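Local coordinates for oxidoreductase, NAD-binding/iron-sulfur cluster-binding protein (Nitratireductor pacificus pht-3B, PDB 6ZXU) that acts as a catabolic reductive dehalogenase, binding cobalamin and two [4Fe-4S] clusters that probably carry electrons to it, at residues 399-402 with 403-406; 288-292 with 293-297. One frame throughout, in Å; residues are numbered along the deposited sequence.

Overall arrangement
Both contacts are local and lie in series along the chain, neither nested nor crossed. Contact 2 comes first. It closes the turn that leads from the loop after helix 274-278 into strand 294-295, which pairs antiparallel with strand 531-532. Its side chains also reach helix 603-614. Contact 1 follows about a hundred residues later. It closes the turn at the end of strand 394-399, an outermost strand of a four-stranded antiparallel sheet, and joins that strand end to helix 486-492 and the cobalamin pocket. The two centres are about 23 Å apart. The nearest atoms are about 8 Å apart, with no direct touch between the contacts.

Contact 1 of 2, residues 399-402 with 403-406; sequences RAEP and WMYY
The indole of Trp403 and the carboxylate of Glu401 lie side by side where a short 3-10 turn, 402-404, begins after strand 394-399. Trp403 lines the cobalamin pocket. Trp403 NE1 donates to Glu401 OE1 at 2.9 Å. The bond is not straight, with an angle of 145° at the hydrogen. NE1 comes from above the carboxylate plane, and the carboxylate and ring planes stand 80° apart. Trp403 CG sits between its backbone N and carbonyl carbon (chi1 49°), which swings the ring back over the turn toward Glu401. Glu401 CB also packs near the indole, 3.4 Å from Trp403 NE1. Met404 CG lies over one indole face, offset toward the rim.

Two backbone bonds close the turn. Met404 N donates to Glu401 O at 2.9 Å, and Tyr405 N donates to Pro402 O at 3.2 Å. The extended Met404 chain runs back toward Arg399, with Met404 CE 3.7 Å from Arg399 O, and its sulfur takes a weak bond from Glu401 N. Ala400 is the centre of an inverse gamma turn just before the 3-10 turn.

Farther out, Arg305 forms a salt bridge with Glu401 OE1, so this oxygen is shared by a guanidinium and an indole N-H. With an alanine at Glu401, Trp403 NE1 and Arg305 would probably lose their common acceptor, and the indole would be freer to turn beside the cofactor. Met404 and Trp403 both touch Pro488 of helix 486-492, and just beyond the turn Tyr406 OH is hydrogen-bonded to cobalamin. Tyr405 OH is bonded to His420 O, while the carbonyl Ala400 O lies in the Tyr405 ring plane, at the edge, 3.8 Å from Tyr405 CE1.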
loop_
_atom_site.group_PDB
_atom_site.type_symbol
_atom_site.label_atom_id
_atom_site.label_comp_id
_atom_site.label_asym_id
_atom_site.label_seq_id
_atom_site.Cartn_x
_atom_site.Cartn_y
_atom_site.Cartn_z
ATOM N N ARG A 399 -18.927 -11.467 -3.522
ATOM C CA ARG A 399 -18.873 -12.564 -4.492
ATOM C C ARG A 399 -17.997 -12.233 -5.687
ATOM O O ARG A 399 -18.086 -11.148 -6.254
ATOM C CB ARG A 399 -20.294 -12.879 -4.993
ATOM C CG ARG A 399 -21.080 -13.503 -3.892
ATOM C CD ARG A 399 -22.319 -14.302 -4.357
ATOM N NE ARG A 399 -22.728 -15.200 -3.244
ATOM C CZ ARG A 399 -22.331 -16.477 -3.108
ATOM N NH1 ARG A 399 -21.559 -17.074 -4.022
ATOM N NH2 ARG A 399 -22.780 -17.180 -2.073
ATOM N N ALA A 400 -17.193 -13.188 -6.094
ATOM C CA ALA A 400 -16.328 -13.070 -7.276
ATOM C C ALA A 400 -17.138 -13.440 -8.496
ATOM O O ALA A 400 -17.199 -14.602 -8.893
ATOM C CB ALA A 400 -15.106 -13.989 -7.143
ATOM N N GLU A 401 -17.776 -12.470 -9.095
ATOM C CA GLU A 401 -18.630 -12.718 -10.210
ATOM C C GLU A 401 -17.839 -13.006 -11.458
ATOM O O GLU A 401 -16.696 -12.593 -11.587
ATOM C CB GLU A 401 -19.596 -11.587 -10.370
ATOM C CG GLU A 401 -20.367 -11.326 -9.094
ATOM C CD GLU A 401 -21.411 -10.237 -9.248
ATOM O OE1 GLU A 401 -22.161 -10.289 -10.249
ATOM O OE2 GLU A 401 -21.487 -9.312 -8.368
ATOM N N PRO A 402 -18.382 -13.809 -12.373
ATOM C CA PRO A 402 -17.561 -14.253 -13.510
ATOM C C PRO A 402 -17.039 -13.129 -14.342
ATOM O O PRO A 402 -15.897 -13.200 -14.845
ATOM C CB PRO A 402 -18.522 -15.191 -14.348
ATOM C CG PRO A 402 -19.471 -15.662 -13.281
ATOM C CD PRO A 402 -19.686 -14.530 -12.326
ATOM N N TRP A 403 -17.806 -12.057 -14.450
ATOM C CA TRP A 403 -17.363 -10.966 -15.295
ATOM C C TRP A 403 -16.178 -10.181 -14.647
ATOM O O TRP A 403 -15.689 -9.255 -15.289
ATOM C CB TRP A 403 -18.536 -9.998 -15.610
ATOM C CG TRP A 403 -19.309 -9.567 -14.407
ATOM C CD1 TRP A 403 -20.365 -10.212 -13.832
ATOM C CD2 TRP A 403 -19.082 -8.418 -13.617
ATOM N NE1 TRP A 403 -20.806 -9.506 -12.746
ATOM C CE2 TRP A 403 -20.000 -8.417 -12.600
ATOM C CE3 TRP A 403 -18.135 -7.369 -13.663
ATOM C CZ2 TRP A 403 -20.066 -7.389 -11.658
ATOM C CZ3 TRP A 403 -18.220 -6.379 -12.758
ATOM C CH2 TRP A 403 -19.179 -6.386 -11.765
ATOM N N MET A 404 -15.827 -10.479 -13.393
ATOM C CA MET A 404 -14.678 -9.822 -12.691
ATOM C C MET A 404 -13.323 -10.530 -13.048
ATOM O O MET A 404 -12.262 -9.971 -12.829
ATOM C CB MET A 404 -14.858 -9.882 -11.189
ATOM C CG MET A 404 -16.068 -9.109 -10.664
ATOM S SD MET A 404 -16.191 -9.349 -8.897
ATOM C CE MET A 404 -17.563 -8.279 -8.489
ATOM N N TYR A 405 -13.384 -11.740 -13.628
ATOM C CA TYR A 405 -12.214 -12.426 -14.107
ATOM C C TYR A 405 -11.902 -11.987 -15.510
ATOM O O TYR A 405 -12.802 -11.755 -16.321
ATOM C CB TYR A 405 -12.406 -13.947 -14.062
ATOM C CG TYR A 405 -12.549 -14.571 -12.694
ATOM C CD1 TYR A 405 -13.730 -14.469 -11.981
ATOM C CD2 TYR A 405 -11.527 -15.288 -12.142
ATOM C CE1 TYR A 405 -13.872 -15.071 -10.745
ATOM C CE2 TYR A 405 -11.656 -15.915 -10.910
ATOM C CZ TYR A 405 -12.810 -15.832 -10.224
ATOM O OH TYR A 405 -12.939 -16.452 -9.031
ATOM N N TYR A 406 -10.633 -11.890 -15.838
ATOM C CA TYR A 406 -10.219 -11.692 -17.218
ATOM C C TYR A 406 -10.671 -12.859 -18.103
ATOM O O TYR A 406 -10.900 -13.966 -17.636
ATOM C CB TYR A 406 -8.713 -11.580 -17.332
ATOM C CG TYR A 406 -8.101 -10.327 -16.748
ATOM C CD1 TYR A 406 -8.202 -9.129 -17.415
ATOM C CD2 TYR A 406 -7.347 -10.386 -15.570
ATOM C CE1 TYR A 406 -7.642 -7.986 -16.849
ATOM C CE2 TYR A 406 -6.783 -9.278 -15.022
ATOM C CZ TYR A 406 -6.929 -8.094 -15.663
ATOM O OH TYR A 406 -6.303 -6.963 -15.155
#

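Contact 2 of 2, residues 288-292 with 293-297; sequences YPMET and IRRVD
The guanidinium of Arg295 turns an edge to Met290 O, with Arg295 NH2 3.7 Å from that oxygen. This is only a near approach, and a water makes the link. The water sits at the guanidinium edge, in its plane, and accepts from Arg295 NE at 2.8 Å. It donates in turn to Met290 O at 2.7 Å and to Ile293 O. The water therefore ties the arginine to two backbone carbonyls. The Arg295 chain bends at chi2 (-82°), which folds its end back toward Met290. The two side chains cross at about a right angle, and Met290 CB is 4.1 Å from Arg295 NH2. Arg295 NH1 is held by Arg529 O.

The backbone here is a 3-10 turn over 290-292 that runs into a weakly bonded strand at about 294-295, paired antiparallel with strand 531-532. Ile293 N closes the turn by donating to Met290 O at 3.2 Å. Pro289, centre of an inverse gamma turn, offers its carbonyl to two donors. Thr292 OG1 donates to Pro289 O at 2.8 Å, and Thr292 N shares that acceptor. Met290, Ile293 and Arg295 all lean on Ile531. Ile293 also reaches Ile613 of helix 603-614. Met290 SD is 4.5 Å from Ile293 CG1, a loose apolar touch.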
loop_
_atom_site.group_PDB
_atom_site.type_symbol
_atom_site.label_atom_id
_atom_site.label_comp_id
_atom_site.label_asym_id
_atom_site.label_seq_id
_atom_site.Cartn_x
_atom_site.Cartn_y
_atom_site.Cartn_z
ATOM N N TYR A 288 -10.839 2.252 10.798
ATOM C CA TYR A 288 -11.670 3.360 10.370
ATOM C C TYR A 288 -13.137 2.945 10.537
ATOM O O TYR A 288 -13.486 1.781 10.305
ATOM C CB TYR A 288 -11.385 3.721 8.920
ATOM C CG TYR A 288 -10.009 4.340 8.687
ATOM C CD1 TYR A 288 -9.799 5.668 8.869
ATOM C CD2 TYR A 288 -8.914 3.541 8.303
ATOM C CE1 TYR A 288 -8.526 6.222 8.690
ATOM C CE2 TYR A 288 -7.666 4.073 8.121
ATOM C CZ TYR A 288 -7.480 5.425 8.300
ATOM O OH TYR A 288 -6.227 5.985 8.074
ATOM N N PRO A 289 -14.000 3.888 10.894
ATOM C CA PRO A 289 -15.394 3.587 11.158
ATOM C C PRO A 289 -16.313 3.376 9.929
ATOM O O PRO A 289 -17.292 4.090 9.714
ATOM C CB PRO A 289 -15.832 4.801 11.980
ATOM C CG PRO A 289 -15.033 5.916 11.455
ATOM C CD PRO A 289 -13.716 5.324 11.099
ATOM N N MET A 290 -15.998 2.351 9.167
ATOM C CA MET A 290 -16.760 2.002 7.995
ATOM C C MET A 290 -18.192 1.606 8.321
ATOM O O MET A 290 -19.043 1.664 7.478
ATOM C CB MET A 290 -16.072 0.846 7.252
ATOM C CG MET A 290 -14.827 1.227 6.445
ATOM S SD MET A 290 -15.098 2.473 5.107
ATOM C CE MET A 290 -15.959 1.531 3.873
ATOM N N GLU A 291 -18.465 1.191 9.563
ATOM C CA GLU A 291 -19.836 0.871 9.977
ATOM C C GLU A 291 -20.750 2.061 10.012
ATOM O O GLU A 291 -21.917 1.887 10.148
ATOM C CB GLU A 291 -19.823 0.197 11.341
ATOM C CG GLU A 291 -19.472 1.088 12.519
ATOM C CD GLU A 291 -17.987 1.269 12.782
ATOM O OE1 GLU A 291 -17.105 0.733 12.019
ATOM O OE2 GLU A 291 -17.707 2.018 13.745
ATOM N N THR A 292 -20.229 3.277 9.880
ATOM C CA THR A 292 -21.041 4.493 9.872
ATOM C C THR A 292 -21.404 4.964 8.491
ATOM O O THR A 292 -22.071 5.979 8.373
ATOM C CB THR A 292 -20.319 5.689 10.580
ATOM O OG1 THR A 292 -19.156 6.132 9.841
ATOM C CG2 THR A 292 -19.902 5.279 12.000
ATOM N N ILE A 293 -20.907 4.288 7.439
ATOM C CA ILE A 293 -21.195 4.710 6.086
ATOM C C ILE A 293 -22.483 4.009 5.646
ATOM O O ILE A 293 -22.619 2.814 5.911
ATOM C CB ILE A 293 -19.987 4.365 5.173
ATOM C CG1 ILE A 293 -18.704 5.025 5.696
ATOM C CG2 ILE A 293 -20.226 4.735 3.709
ATOM C CD1 ILE A 293 -18.697 6.536 5.658
ATOM N N ARG A 294 -23.360 4.711 4.942
ATOM C CA ARG A 294 -24.526 4.084 4.367
ATOM C C ARG A 294 -24.185 2.963 3.395
ATOM O O ARG A 294 -23.345 3.103 2.498
ATOM C CB ARG A 294 -25.442 5.055 3.642
ATOM C CG ARG A 294 -26.197 5.889 4.655
ATOM C CD ARG A 294 -27.379 6.650 4.107
ATOM N NE ARG A 294 -27.832 6.065 2.845
ATOM C CZ ARG A 294 -27.994 6.761 1.714
ATOM N NH1 ARG A 294 -28.407 6.140 0.607
ATOM N NH2 ARG A 294 -27.764 8.079 1.676
ATOM N N ARG A 295 -24.888 1.844 3.561
ATOM C CA ARG A 295 -24.822 0.702 2.623
ATOM C C ARG A 295 -26.046 0.710 1.743
ATOM O O ARG A 295 -27.134 1.041 2.172
ATOM C CB ARG A 295 -24.750 -0.605 3.401
ATOM C CG ARG A 295 -23.598 -0.635 4.381
ATOM C CD ARG A 295 -22.314 -1.005 3.658
ATOM N NE ARG A 295 -21.139 -0.821 4.496
ATOM C CZ ARG A 295 -19.976 -1.370 4.243
ATOM N NH1 ARG A 295 -19.787 -2.090 3.150
ATOM N NH2 ARG A 295 -18.948 -1.129 5.069
ATOM N N VAL A 296 -25.886 0.242 0.556
ATOM C CA VAL A 296 -26.937 0.033 -0.383
ATOM C C VAL A 296 -26.717 -1.280 -1.015
ATOM O O VAL A 296 -25.597 -1.781 -1.138
ATOM C CB VAL A 296 -27.019 1.217 -1.424
ATOM C CG1 VAL A 296 -27.549 2.489 -0.785
ATOM C CG2 VAL A 296 -25.658 1.534 -1.973
ATOM N N ASP A 297 -27.793 -1.888 -1.495
ATOM C CA ASP A 297 -27.661 -3.192 -2.143
ATOM C C ASP A 297 -27.014 -3.156 -3.514
ATOM O O ASP A 297 -26.345 -4.084 -3.889
ATOM C CB ASP A 297 -29.050 -3.857 -2.167
ATOM C CG ASP A 297 -29.472 -4.348 -0.716
ATOM O OD1 ASP A 297 -30.089 -3.533 -0.001
ATOM O OD2 ASP A 297 -29.080 -5.484 -0.252
HETATM O O HOH W 1 -21.466 0.675 6.788
#